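Side-chain contacts in hemolysin BL lytic component L1 (PDB 7NMQ), which serves as a lytic component of haemolysin BL, the tripartite alpha-helical pore-forming enterotoxin of Bacillus cereus: residues G223-P228 and N264-L269; K29-Q34 and K287-Y292; P35-S40 and V280-N285; G161-L166 and A171-L176. All coordinates share one frame; numbering follows the deposited sequence. Where two conformers were deposited one is given.

Interaction 1. Residues G223-P228 and N264-L269; sequences GGTATP and NKIGEL
T225 and T227, on the strand 225-230, lie alongside the helix 247-272 where it carries I266, with T227 CA 7.6 Å from G267 CA at the nearest approach of the two backbones. Both threonines turn their side chains to I266. On the strand side A226 points the other way, so the two threonines present one face of the strand to the helix. I266 reaches across to both with a single methyl. With chi1 at -68°, its CG1 lies beside the backbone N and CG2 is anti to that nitrogen, in a position to lean on the strand. CG2 comes to 3.7 Å from T227 OG1, a van der Waals contact of a methyl against a hydroxyl oxygen, and to 4.1 Å from T225 CG2, methyl on methyl. T225 is roughly perpendicular to the isoleucine side chain, while T227 meets it on a slant.

The strand is the second arm of a beta hairpin, paired antiparallel with 217-222. G223 and G224, both at positive phi, turn the chain in a shape close to a type I' turn. In ClyA-like toxins a hydrophobic beta tongue of this kind is thought to be the membrane-interacting part, and the predicted transmembrane segments here overlap both strands. On the other face A226 packs on I219 and V221 of the partner strand. T225 also rests on L281, S282 and N285 of the helix 275-325, and I266 also touches R184 of the helix 173-200.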
loop_
_atom_site.group_PDB
_atom_site.type_symbol
_atom_site.label_atom_id
_atom_site.label_comp_id
_atom_site.label_asym_id
_atom_site.label_seq_id
_atom_site.Cartn_x
_atom_site.Cartn_y
_atom_site.Cartn_z
ATOM N N GLY A 223 8.672 -7.814 -25.310
ATOM C CA GLY A 223 8.971 -9.260 -25.287
ATOM C C GLY A 223 8.178 -10.042 -24.233
ATOM O O GLY A 223 8.719 -10.998 -23.659
ATOM N N GLY A 224 6.911 -9.703 -24.006
ATOM C CA GLY A 224 6.043 -10.404 -23.037
ATOM C C GLY A 224 6.344 -10.048 -21.604
ATOM O O GLY A 224 5.652 -10.576 -20.693
ATOM N N THR A 225 7.174 -9.030 -21.347
ATOM C CA THR A 225 7.455 -8.569 -19.964
ATOM C C THR A 225 6.838 -7.189 -19.768
ATOM O O THR A 225 7.137 -6.262 -20.511
ATOM C CB THR A 225 8.951 -8.522 -19.686
ATOM O OG1 THR A 225 9.543 -9.810 -19.809
ATOM C CG2 THR A 225 9.237 -8.039 -18.291
ATOM N N ALA A 226 5.985 -7.038 -18.758
ATOM C CA ALA A 226 5.403 -5.737 -18.365
ATOM C C ALA A 226 6.255 -5.122 -17.259
ATOM O O ALA A 226 6.577 -5.793 -16.251
ATOM C CB ALA A 226 3.973 -5.923 -17.945
ATOM N N THR A 227 6.551 -3.842 -17.412
ATOM C CA THR A 227 7.474 -3.109 -16.500
ATOM C C THR A 227 6.909 -1.707 -16.322
ATOM O O THR A 227 6.638 -1.043 -17.326
ATOM C CB THR A 227 8.873 -3.070 -17.154
ATOM O OG1 THR A 227 9.335 -4.409 -17.341
ATOM C CG2 THR A 227 9.929 -2.345 -16.364
ATOM N N PRO A 228 6.702 -1.221 -15.076
ATOM C CA PRO A 228 6.293 0.157 -14.879
ATOM C C PRO A 228 7.445 1.146 -15.013
ATOM O O PRO A 228 8.586 0.812 -14.786
ATOM C CB PRO A 228 5.774 0.259 -13.459
ATOM C CG PRO A 228 6.171 -1.001 -12.819
ATOM C CD PRO A 228 6.764 -1.963 -13.817
ATOM N N ASN A 264 14.051 0.716 -18.102
ATOM C CA ASN A 264 14.594 0.826 -19.473
ATOM C C ASN A 264 15.498 -0.370 -19.758
ATOM O O ASN A 264 15.355 -1.000 -20.816
ATOM C CB ASN A 264 15.330 2.154 -19.620
ATOM C CG ASN A 264 15.756 2.389 -21.030
ATOM O OD1 ASN A 264 16.741 1.810 -21.487
ATOM N ND2 ASN A 264 14.994 3.234 -21.689
ATOM N N LYS A 265 16.348 -0.714 -18.810
ATOM C CA LYS A 265 17.292 -1.833 -18.991
ATOM C C LYS A 265 16.536 -3.145 -19.185
ATOM O O LYS A 265 16.950 -3.991 -20.021
ATOM C CB LYS A 265 18.290 -1.910 -17.840
ATOM C CG LYS A 265 19.271 -3.086 -17.897
ATOM C CD LYS A 265 20.275 -3.044 -18.994
ATOM C CE LYS A 265 21.269 -4.179 -18.868
ATOM N NZ LYS A 265 22.075 -4.311 -20.093
ATOM N N ILE A 266 15.486 -3.375 -18.410
ATOM C CA ILE A 266 14.737 -4.643 -18.516
ATOM C C ILE A 266 14.121 -4.686 -19.911
ATOM O O ILE A 266 14.146 -5.748 -20.567
ATOM C CB ILE A 266 13.680 -4.747 -17.403
ATOM C CG1 ILE A 266 14.385 -4.907 -16.048
ATOM C CG2 ILE A 266 12.674 -5.833 -17.724
ATOM C CD1 ILE A 266 13.471 -4.952 -14.837
ATOM N N GLY A 267 13.557 -3.579 -20.381
ATOM C CA GLY A 267 13.002 -3.550 -21.742
ATOM C C GLY A 267 14.069 -3.828 -22.776
ATOM O O GLY A 267 13.772 -4.551 -23.766
ATOM N N GLU A 268 15.267 -3.299 -22.598
ATOM C CA GLU A 268 16.392 -3.501 -23.536
ATOM C C GLU A 268 16.771 -4.983 -23.575
ATOM O O GLU A 268 16.987 -5.543 -24.656
ATOM C CB GLU A 268 17.606 -2.676 -23.129
ATOM C CG GLU A 268 17.494 -1.189 -23.381
ATOM C CD GLU A 268 18.798 -0.430 -23.162
ATOM O OE1 GLU A 268 19.727 -0.989 -22.478
ATOM O OE2 GLU A 268 18.908 0.711 -23.674
ATOM N N LEU A 269 16.840 -5.642 -22.424
ATOM C CA LEU A 269 17.171 -7.085 -22.380
ATOM C C LEU A 269 16.122 -7.859 -23.186
ATOM O O LEU A 269 16.464 -8.864 -23.891
ATOM C CB LEU A 269 17.213 -7.588 -20.943
ATOM C CG LEU A 269 18.416 -7.096 -20.159
ATOM C CD1 LEU A 269 18.271 -7.472 -18.707
ATOM C CD2 LEU A 269 19.713 -7.683 -20.730
#

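Interaction 2. Residues K29-Q34 and K287-Y292; sequences KTMIKQ and KETLAY
M31 meets T289 and L290 in an apolar helix-to-helix contact, between the end of the helix 10-33 and the first half of the long helix 275-325 in the elongated helical bundle. M31 and T289 are the closest pair of CA atoms, 7.9 Å apart, and what joins the helices is mainly the one long methionine side chain. It starts beside the backbone N, with chi1 at -74°, and is bent again at chi2 and chi3; this folded shape lets the sulfur and the terminal methyl find different partners. SD lies 3.6 Å from T289 CG2, the two side chains running antiparallel alongside each other. CE goes on to L290, where it sits 3.6 Å from CD2, with the leucine side chain roughly perpendicular to the methionine. M31 was modelled in two conformers and these distances belong to one of them, so the positions of sulfur and methyl are not unique.

T289 divides its branches. Its methyl faces M31, whereas OG1 is hydrogen-bonded to NH2 of R184 on the helix 173-200. Just before T289 in the chain, K287 and E288 form a salt bridge along the helix surface, NZ to OE2 at 2.8 Å, met nearly end-on to the C-O bond; K287 also bridges to E181.

L290 carries on to S62 of the helix 45-103 and to N145, S146 and F149 of the helix 107-154. T30 packs on A226 and P228 of the strand 225-230, so that the contact lies between the helical bundle on one hand and the hairpin on the other.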
loop_
_atom_site.group_PDB
_atom_site.type_symbol
_atom_site.label_atom_id
_atom_site.label_comp_id
_atom_site.label_asym_id
_atom_site.label_seq_id
_atom_site.Cartn_x
_atom_site.Cartn_y
_atom_site.Cartn_z
ATOM N N LYS A 29 -1.397 -3.751 -11.460
ATOM C CA LYS A 29 -1.594 -3.283 -12.842
ATOM C C LYS A 29 -0.548 -3.946 -13.747
ATOM O O LYS A 29 -0.824 -4.237 -14.932
ATOM C CB LYS A 29 -1.533 -1.766 -12.871
ATOM C CG LYS A 29 -2.780 -1.120 -12.310
ATOM C CD LYS A 29 -2.597 0.332 -11.962
ATOM C CE LYS A 29 -3.829 0.947 -11.332
ATOM N NZ LYS A 29 -4.851 1.269 -12.360
ATOM N N THR A 30 0.644 -4.143 -13.248
ATOM C CA THR A 30 1.732 -4.750 -14.014
ATOM C C THR A 30 1.351 -6.207 -14.320
ATOM O O THR A 30 1.467 -6.670 -15.485
ATOM C CB THR A 30 3.081 -4.634 -13.317
ATOM O OG1 THR A 30 3.330 -3.262 -13.027
ATOM C CG2 THR A 30 4.162 -5.173 -14.219
ATOM N N MET A 31 0.871 -6.927 -13.305
ATOM C CA MET A 31 0.478 -8.340 -13.475
ATOM C C MET A 31 -0.610 -8.444 -14.542
ATOM O O MET A 31 -0.520 -9.333 -15.378
ATOM C CB MET A 31 -0.032 -8.943 -12.167
ATOM C CG MET A 31 1.066 -9.217 -11.173
ATOM S SD MET A 31 2.583 -9.879 -11.863
ATOM C CE MET A 31 2.007 -11.510 -12.313
ATOM N N ILE A 32 -1.621 -7.585 -14.475
ATOM C CA ILE A 32 -2.793 -7.618 -15.404
ATOM C C ILE A 32 -2.297 -7.433 -16.840
ATOM O O ILE A 32 -2.894 -8.018 -17.773
ATOM C CB ILE A 32 -3.854 -6.583 -14.956
ATOM C CG1 ILE A 32 -4.521 -7.087 -13.674
ATOM C CG2 ILE A 32 -4.863 -6.296 -16.075
ATOM C CD1 ILE A 32 -5.315 -6.063 -12.956
ATOM N N LYS A 33 -1.262 -6.660 -17.059
ATOM C CA LYS A 33 -0.795 -6.336 -18.430
ATOM C C LYS A 33 0.195 -7.380 -18.938
ATOM O O LYS A 33 0.422 -7.407 -20.120
ATOM C CB LYS A 33 -0.214 -4.917 -18.449
ATOM C CG LYS A 33 -1.252 -3.821 -18.703
ATOM C CD LYS A 33 -0.683 -2.485 -19.086
ATOM C CE LYS A 33 -0.551 -2.227 -20.573
ATOM N NZ LYS A 33 0.203 -0.973 -20.819
ATOM N N GLN A 34 0.747 -8.232 -18.099
ATOM C CA GLN A 34 1.728 -9.215 -18.563
ATOM C C GLN A 34 0.976 -10.378 -19.198
ATOM O O GLN A 34 0.141 -11.014 -18.558
ATOM C CB GLN A 34 2.585 -9.691 -17.409
ATOM C CG GLN A 34 3.625 -10.651 -17.919
ATOM C CD GLN A 34 4.979 -10.514 -17.302
ATOM O OE1 GLN A 34 5.492 -9.438 -17.033
ATOM N NE2 GLN A 34 5.545 -11.651 -16.999
ATOM N N LYS A 287 7.858 -13.765 -11.285
ATOM C CA LYS A 287 8.159 -14.477 -10.032
ATOM C C LYS A 287 8.453 -13.432 -8.956
ATOM O O LYS A 287 7.965 -13.569 -7.818
ATOM C CB LYS A 287 9.356 -15.385 -10.283
ATOM C CG LYS A 287 9.772 -16.195 -9.084
ATOM C CD LYS A 287 10.836 -17.207 -9.440
ATOM C CE LYS A 287 12.124 -16.615 -9.927
ATOM N NZ LYS A 287 12.912 -15.875 -8.930
ATOM N N GLU A 288 9.262 -12.458 -9.292
ATOM C CA GLU A 288 9.680 -11.460 -8.308
ATOM C C GLU A 288 8.448 -10.672 -7.845
ATOM O O GLU A 288 8.255 -10.468 -6.633
ATOM C CB GLU A 288 10.774 -10.572 -8.863
ATOM C CG GLU A 288 12.069 -11.321 -9.145
ATOM C CD GLU A 288 12.555 -12.068 -7.888
ATOM O OE1 GLU A 288 12.740 -11.430 -6.820
ATOM O OE2 GLU A 288 12.617 -13.316 -7.933
ATOM N N THR A 289 7.641 -10.220 -8.781
ATOM C CA THR A 289 6.459 -9.416 -8.452
ATOM C C THR A 289 5.510 -10.236 -7.589
ATOM O O THR A 289 4.895 -9.690 -6.665
ATOM C CB THR A 289 5.787 -8.874 -9.701
ATOM O OG1 THR A 289 6.720 -8.026 -10.365
ATOM C CG2 THR A 289 4.518 -8.135 -9.337
ATOM N N LEU A 290 5.300 -11.513 -7.887
ATOM C CA LEU A 290 4.306 -12.276 -7.087
ATOM C C LEU A 290 4.769 -12.354 -5.632
ATOM O O LEU A 290 3.871 -12.381 -4.783
ATOM C CB LEU A 290 4.149 -13.679 -7.639
ATOM C CG LEU A 290 3.448 -13.784 -8.993
ATOM C CD1 LEU A 290 3.304 -15.238 -9.407
ATOM C CD2 LEU A 290 2.130 -13.084 -9.042
ATOM N N ALA A 291 6.057 -12.471 -5.351
ATOM C CA ALA A 291 6.588 -12.486 -3.973
ATOM C C ALA A 291 6.434 -11.089 -3.358
ATOM O O ALA A 291 5.944 -11.009 -2.233
ATOM C CB ALA A 291 8.022 -12.931 -3.922
ATOM N N TYR A 292 6.761 -10.031 -4.101
ATOM C CA TYR A 292 6.620 -8.649 -3.592
ATOM C C TYR A 292 5.149 -8.380 -3.233
ATOM O O TYR A 292 4.873 -7.643 -2.247
ATOM C CB TYR A 292 7.160 -7.656 -4.612
ATOM C CG TYR A 292 8.637 -7.762 -4.878
ATOM C CD1 TYR A 292 9.532 -8.252 -3.933
ATOM C CD2 TYR A 292 9.163 -7.225 -6.024
ATOM C CE1 TYR A 292 10.896 -8.330 -4.192
ATOM C CE2 TYR A 292 10.523 -7.301 -6.296
ATOM C CZ TYR A 292 11.408 -7.829 -5.373
ATOM O OH TYR A 292 12.750 -7.899 -5.726
#

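Interaction 3. Residues P35-S40 and V280-N285; sequences PNVNLS and VLSLTN
V37 is what the loop 35-40 puts against the helix 275-325, where it meets S282 and L283. The apolar part is with L283: CD2 lies 3.8 Å from V37 CB and 3.9 Å from CG1, the leucine set nearly square to the valine. V37 CG2 lies between two neighbours, 3.7 Å from S282 OG, a methyl beside an oxygen in plain packing, and 4.0 Å from L283 CG. The valine takes an uncommon rotamer, chi1 65°, in which CG1 is squeezed between the backbone N and the carbonyl carbon while CG2 swings out toward the helix.

No polar bond joins the two segments; each has its own partners. On the helix, T284 OG1 donates to V280 O at 2.7 Å, and the backbone N of T284 reaches the same oxygen from the other face of its carbonyl plane, so two donors grip one acceptor. S282 OG is held, weakly, by carbonyls one turn earlier, those of Q278 and A279. In the loop, N38 OD1 takes the backbone N of S40 at 3.0 Å, with an N-H...O angle of 161°, making an Asx turn that bends the chain beyond V37. The backbone of V37 is tied elsewhere: N to Q59 OE1 and O to H56 NE2, both on the helix 45-103.

V37 itself thus makes only van der Waals contact with 280-285, while the loop is held by bonds to the helix 45-103 and, through S40 O, to R275. The contact is non-directional packing, with S282 OG already engaged, weakly, by its own helix.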
loop_
_atom_site.group_PDB
_atom_site.type_symbol
_atom_site.label_atom_id
_atom_site.label_comp_id
_atom_site.label_asym_id
_atom_site.label_seq_id
_atom_site.Cartn_x
_atom_site.Cartn_y
_atom_site.Cartn_z
ATOM N N PRO A 35 1.218 -10.695 -20.483
ATOM C CA PRO A 35 0.484 -11.793 -21.106
ATOM C C PRO A 35 0.999 -13.166 -20.687
ATOM O O PRO A 35 2.067 -13.264 -20.092
ATOM C CB PRO A 35 0.730 -11.580 -22.588
ATOM C CG PRO A 35 2.072 -10.957 -22.622
ATOM C CD PRO A 35 2.102 -10.005 -21.435
ATOM N N ASN A 36 0.181 -14.178 -20.972
ATOM C CA ASN A 36 0.618 -15.590 -20.837
ATOM C C ASN A 36 1.950 -15.762 -21.553
ATOM O O ASN A 36 2.131 -15.255 -22.696
ATOM C CB ASN A 36 -0.443 -16.576 -21.305
ATOM C CG ASN A 36 -1.577 -16.808 -20.333
ATOM O OD1 ASN A 36 -1.700 -16.114 -19.328
ATOM N ND2 ASN A 36 -2.409 -17.796 -20.632
ATOM N N VAL A 37 2.861 -16.483 -20.948
ATOM C CA VAL A 37 4.221 -16.615 -21.539
ATOM C C VAL A 37 4.112 -17.348 -22.869
ATOM O O VAL A 37 3.464 -18.393 -22.976
ATOM C CB VAL A 37 5.188 -17.308 -20.577
ATOM C CG1 VAL A 37 4.828 -18.753 -20.268
ATOM C CG2 VAL A 37 6.612 -17.261 -21.080
ATOM N N ASN A 38 4.817 -16.821 -23.854
ATOM C CA ASN A 38 4.874 -17.426 -25.193
ATOM C C ASN A 38 6.102 -18.333 -25.300
ATOM O O ASN A 38 7.218 -17.851 -25.453
ATOM C CB ASN A 38 4.872 -16.338 -26.269
ATOM C CG ASN A 38 4.880 -16.917 -27.680
ATOM O OD1 ASN A 38 4.901 -18.128 -27.903
ATOM N ND2 ASN A 38 4.872 -16.023 -28.636
ATOM N N LEU A 39 5.863 -19.633 -25.257
ATOM C CA LEU A 39 6.896 -20.646 -25.608
ATOM C C LEU A 39 6.387 -21.546 -26.723
ATOM O O LEU A 39 6.778 -22.728 -26.790
ATOM C CB LEU A 39 7.269 -21.429 -24.357
ATOM C CG LEU A 39 8.218 -20.644 -23.457
ATOM C CD1 LEU A 39 8.286 -21.284 -22.095
ATOM C CD2 LEU A 39 9.611 -20.513 -24.079
ATOM N N SER A 40 5.536 -21.026 -27.586
ATOM C CA SER A 40 4.994 -21.820 -28.706
ATOM C C SER A 40 6.124 -22.123 -29.701
ATOM O O SER A 40 6.979 -21.263 -29.929
ATOM C CB SER A 40 3.857 -21.120 -29.352
ATOM O OG SER A 40 4.322 -19.964 -30.016
ATOM N N VAL A 280 12.358 -16.488 -20.210
ATOM C CA VAL A 280 13.119 -16.440 -18.933
ATOM C C VAL A 280 12.910 -15.070 -18.292
ATOM O O VAL A 280 12.684 -14.972 -17.071
ATOM C CB VAL A 280 14.598 -16.725 -19.172
ATOM C CG1 VAL A 280 15.410 -16.449 -17.919
ATOM C CG2 VAL A 280 14.749 -18.139 -19.668
ATOM N N LEU A 281 13.010 -14.026 -19.086
ATOM C CA LEU A 281 12.857 -12.661 -18.567
ATOM C C LEU A 281 11.465 -12.501 -17.992
ATOM O O LEU A 281 11.303 -11.945 -16.869
ATOM C CB LEU A 281 13.119 -11.663 -19.687
ATOM C CG LEU A 281 14.587 -11.487 -20.009
ATOM C CD1 LEU A 281 14.788 -10.767 -21.307
ATOM C CD2 LEU A 281 15.347 -10.805 -18.927
ATOM N N SER A 282 10.446 -12.842 -18.755
ATOM C CA SER A 282 9.073 -12.525 -18.326
ATOM C C SER A 282 8.721 -13.375 -17.103
ATOM O O SER A 282 8.073 -12.840 -16.196
ATOM C CB SER A 282 8.092 -12.671 -19.455
ATOM O OG SER A 282 7.980 -13.999 -19.871
ATOM N N LEU A 283 9.073 -14.645 -17.108
ATOM C CA LEU A 283 8.737 -15.501 -15.969
ATOM C C LEU A 283 9.498 -15.056 -14.733
ATOM O O LEU A 283 8.901 -15.119 -13.618
ATOM C CB LEU A 283 9.051 -16.953 -16.290
ATOM C CG LEU A 283 8.182 -17.506 -17.415
ATOM C CD1 LEU A 283 8.678 -18.888 -17.720
ATOM C CD2 LEU A 283 6.694 -17.523 -17.062
ATOM N N THR A 284 10.741 -14.664 -14.876
ATOM C CA THR A 284 11.543 -14.262 -13.698
ATOM C C THR A 284 10.976 -12.958 -13.128
ATOM O O THR A 284 10.838 -12.784 -11.926
ATOM C CB THR A 284 13.026 -14.149 -14.036
ATOM O OG1 THR A 284 13.463 -15.401 -14.568
ATOM C CG2 THR A 284 13.839 -13.823 -12.807
ATOM N N ASN A 285 10.641 -12.033 -14.003
ATOM C CA ASN A 285 10.005 -10.751 -13.632
ATOM C C ASN A 285 8.726 -11.041 -12.843
ATOM O O ASN A 285 8.540 -10.435 -11.776
ATOM C CB ASN A 285 9.727 -9.934 -14.894
ATOM C CG ASN A 285 9.111 -8.589 -14.616
ATOM O OD1 ASN A 285 9.768 -7.765 -14.014
ATOM N ND2 ASN A 285 7.921 -8.351 -15.156
#

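Interaction 4. Residues G161-L166 and A171-L176; sequences GLTAIL and ATIPQL
The short helix 161-169 is followed after a brief loop by the helix 173-200, which heads off in a different direction, and where they meet L166 and I173 are the closest pair of CA atoms, 7.2 Å apart. I173 is the residue that reaches back, with two methyls at work. CD1, at the end of the extended CG1 branch (chi2 178°), stands 3.6 Å from L166 CB and 3.3 Å from the carbonyl oxygen of L166, tight packing against the backbone as well as the side chain. CG2 goes to T163 and lies 3.8 Å from CG2 of that residue, methyl against methyl on slanting side chains.

T163 and L166 sit three residues apart, hence nearly one turn apart on the same side of their helix, and I173 leans on both. This is a helix-loop-helix connection, in which a residue near the start of the second helix folds back onto the first; A167 lies near it too, touching I173 and P174. The other branch of T163 has its own job: OG1 is hydrogen-bonded to the carbonyl of V153, near the end of the helix 107-154.

Beyond the pair, I173 also packs on N277 and V280 of the helix 275-325. L166 touches L44 of the loop that precedes the helix 45-103, and L162 meets L39 and L44 there.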
loop_
_atom_site.group_PDB
_atom_site.type_symbol
_atom_site.label_atom_id
_atom_site.label_comp_id
_atom_site.label_asym_id
_atom_site.label_seq_id
_atom_site.Cartn_x
_atom_site.Cartn_y
_atom_site.Cartn_z
ATOM N N GLY A 161 12.185 -26.835 -12.631
ATOM C CA GLY A 161 11.104 -26.135 -13.310
ATOM C C GLY A 161 11.412 -25.868 -14.770
ATOM O O GLY A 161 12.364 -26.444 -15.351
ATOM N N LEU A 162 10.634 -24.982 -15.350
ATOM C CA LEU A 162 10.735 -24.702 -16.783
ATOM C C LEU A 162 12.046 -23.987 -17.058
ATOM O O LEU A 162 12.644 -24.211 -18.132
ATOM C CB LEU A 162 9.528 -23.890 -17.208
ATOM C CG LEU A 162 9.486 -23.558 -18.673
ATOM C CD1 LEU A 162 9.441 -24.826 -19.504
ATOM C CD2 LEU A 162 8.314 -22.654 -18.930
ATOM N N THR A 163 12.553 -23.167 -16.143
ATOM C CA THR A 163 13.813 -22.471 -16.413
ATOM C C THR A 163 14.919 -23.496 -16.610
ATOM O O THR A 163 15.796 -23.281 -17.461
ATOM C CB THR A 163 14.178 -21.460 -15.326
ATOM O OG1 THR A 163 13.085 -20.556 -15.175
ATOM C CG2 THR A 163 15.438 -20.721 -15.691
ATOM N N ALA A 164 14.958 -24.585 -15.849
ATOM C CA ALA A 164 16.053 -25.560 -16.013
ATOM C C ALA A 164 15.948 -26.240 -17.387
ATOM O O ALA A 164 16.975 -26.576 -17.974
ATOM C CB ALA A 164 15.974 -26.583 -14.915
ATOM N N ILE A 165 14.745 -26.422 -17.907
ATOM C CA ILE A 165 14.601 -26.998 -19.264
ATOM C C ILE A 165 15.175 -25.995 -20.260
ATOM O O ILE A 165 15.988 -26.362 -21.129
ATOM C CB ILE A 165 13.149 -27.360 -19.574
ATOM C CG1 ILE A 165 12.700 -28.483 -18.655
ATOM C CG2 ILE A 165 12.952 -27.707 -21.035
ATOM C CD1 ILE A 165 11.248 -28.746 -18.718
ATOM N N LEU A 166 14.819 -24.737 -20.145
ATOM C CA LEU A 166 15.346 -23.743 -21.071
ATOM C C LEU A 166 16.865 -23.603 -20.907
ATOM O O LEU A 166 17.580 -23.476 -21.933
ATOM C CB LEU A 166 14.615 -22.427 -20.854
ATOM C CG LEU A 166 13.124 -22.443 -21.132
ATOM C CD1 LEU A 166 12.509 -21.103 -20.765
ATOM C CD2 LEU A 166 12.832 -22.786 -22.582
ATOM N N ALA A 171 22.949 -22.050 -22.538
ATOM C CA ALA A 171 23.839 -21.947 -21.363
ATOM C C ALA A 171 23.850 -20.538 -20.790
ATOM O O ALA A 171 24.290 -20.406 -19.657
ATOM C CB ALA A 171 25.229 -22.403 -21.768
ATOM N N THR A 172 23.377 -19.533 -21.524
ATOM C CA THR A 172 23.392 -18.137 -21.049
ATOM C C THR A 172 22.201 -17.882 -20.105
ATOM O O THR A 172 22.174 -16.813 -19.510
ATOM C CB THR A 172 23.375 -17.160 -22.222
ATOM O OG1 THR A 172 22.267 -17.486 -23.060
ATOM C CG2 THR A 172 24.670 -17.192 -23.004
ATOM N N ILE A 173 21.210 -18.756 -20.040
ATOM C CA ILE A 173 19.950 -18.513 -19.280
ATOM C C ILE A 173 20.211 -18.282 -17.796
ATOM O O ILE A 173 19.615 -17.353 -17.242
ATOM C CB ILE A 173 18.908 -19.585 -19.587
ATOM C CG1 ILE A 173 18.325 -19.246 -20.960
ATOM C CG2 ILE A 173 17.841 -19.679 -18.503
ATOM C CD1 ILE A 173 17.316 -20.186 -21.472
ATOM N N PRO A 174 21.019 -19.067 -17.084
ATOM C CA PRO A 174 21.173 -18.795 -15.645
ATOM C C PRO A 174 21.698 -17.382 -15.375
ATOM O O PRO A 174 21.214 -16.742 -14.410
ATOM C CB PRO A 174 22.104 -19.930 -15.222
ATOM C CG PRO A 174 21.767 -21.048 -16.191
ATOM C CD PRO A 174 21.619 -20.344 -17.514
ATOM N N GLN A 175 22.607 -16.863 -16.181
ATOM C CA GLN A 175 23.194 -15.520 -15.948
ATOM C C GLN A 175 22.092 -14.485 -16.214
ATOM O O GLN A 175 21.981 -13.493 -15.477
ATOM C CB GLN A 175 24.448 -15.314 -16.800
ATOM C CG GLN A 175 25.115 -13.962 -16.642
ATOM C CD GLN A 175 26.532 -13.917 -17.177
ATOM O OE1 GLN A 175 26.979 -14.757 -17.969
ATOM N NE2 GLN A 175 27.267 -12.908 -16.740
ATOM N N LEU A 176 21.242 -14.752 -17.202
ATOM C CA LEU A 176 20.145 -13.821 -17.532
ATOM C C LEU A 176 19.150 -13.778 -16.368
ATOM O O LEU A 176 18.725 -12.665 -15.946
ATOM C CB LEU A 176 19.462 -14.264 -18.822
ATOM C CG LEU A 176 18.384 -13.314 -19.311
ATOM C CD1 LEU A 176 18.940 -11.903 -19.514
ATOM C CD2 LEU A 176 17.736 -13.833 -20.590
#

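Q34 joins the first three contacts. Closing the interaction 2 segment 29-34, it takes the backbone N of A226 in interaction 1 on its OE1 at 3.0 Å and gives its NE2 to S282 O in interaction 3 at 2.9 Å; in one of its two conformers N285 ND2 also reaches A226 O, at 3.1 Å. The hairpin is thereby tied to the end of the helix 10-33, and that end to the helix 275-325. Interaction 4 adjoins interaction 3 by packing: L39 CD1 is 3.4 Å from L162 CD2. Centres of interactions 1 and 3 are 11 Å apart, those of 2 and 4 about 20 Å. A bound di(hydroxyethyl)ether, probably from crystallisation, lies beside L290 in interaction 2.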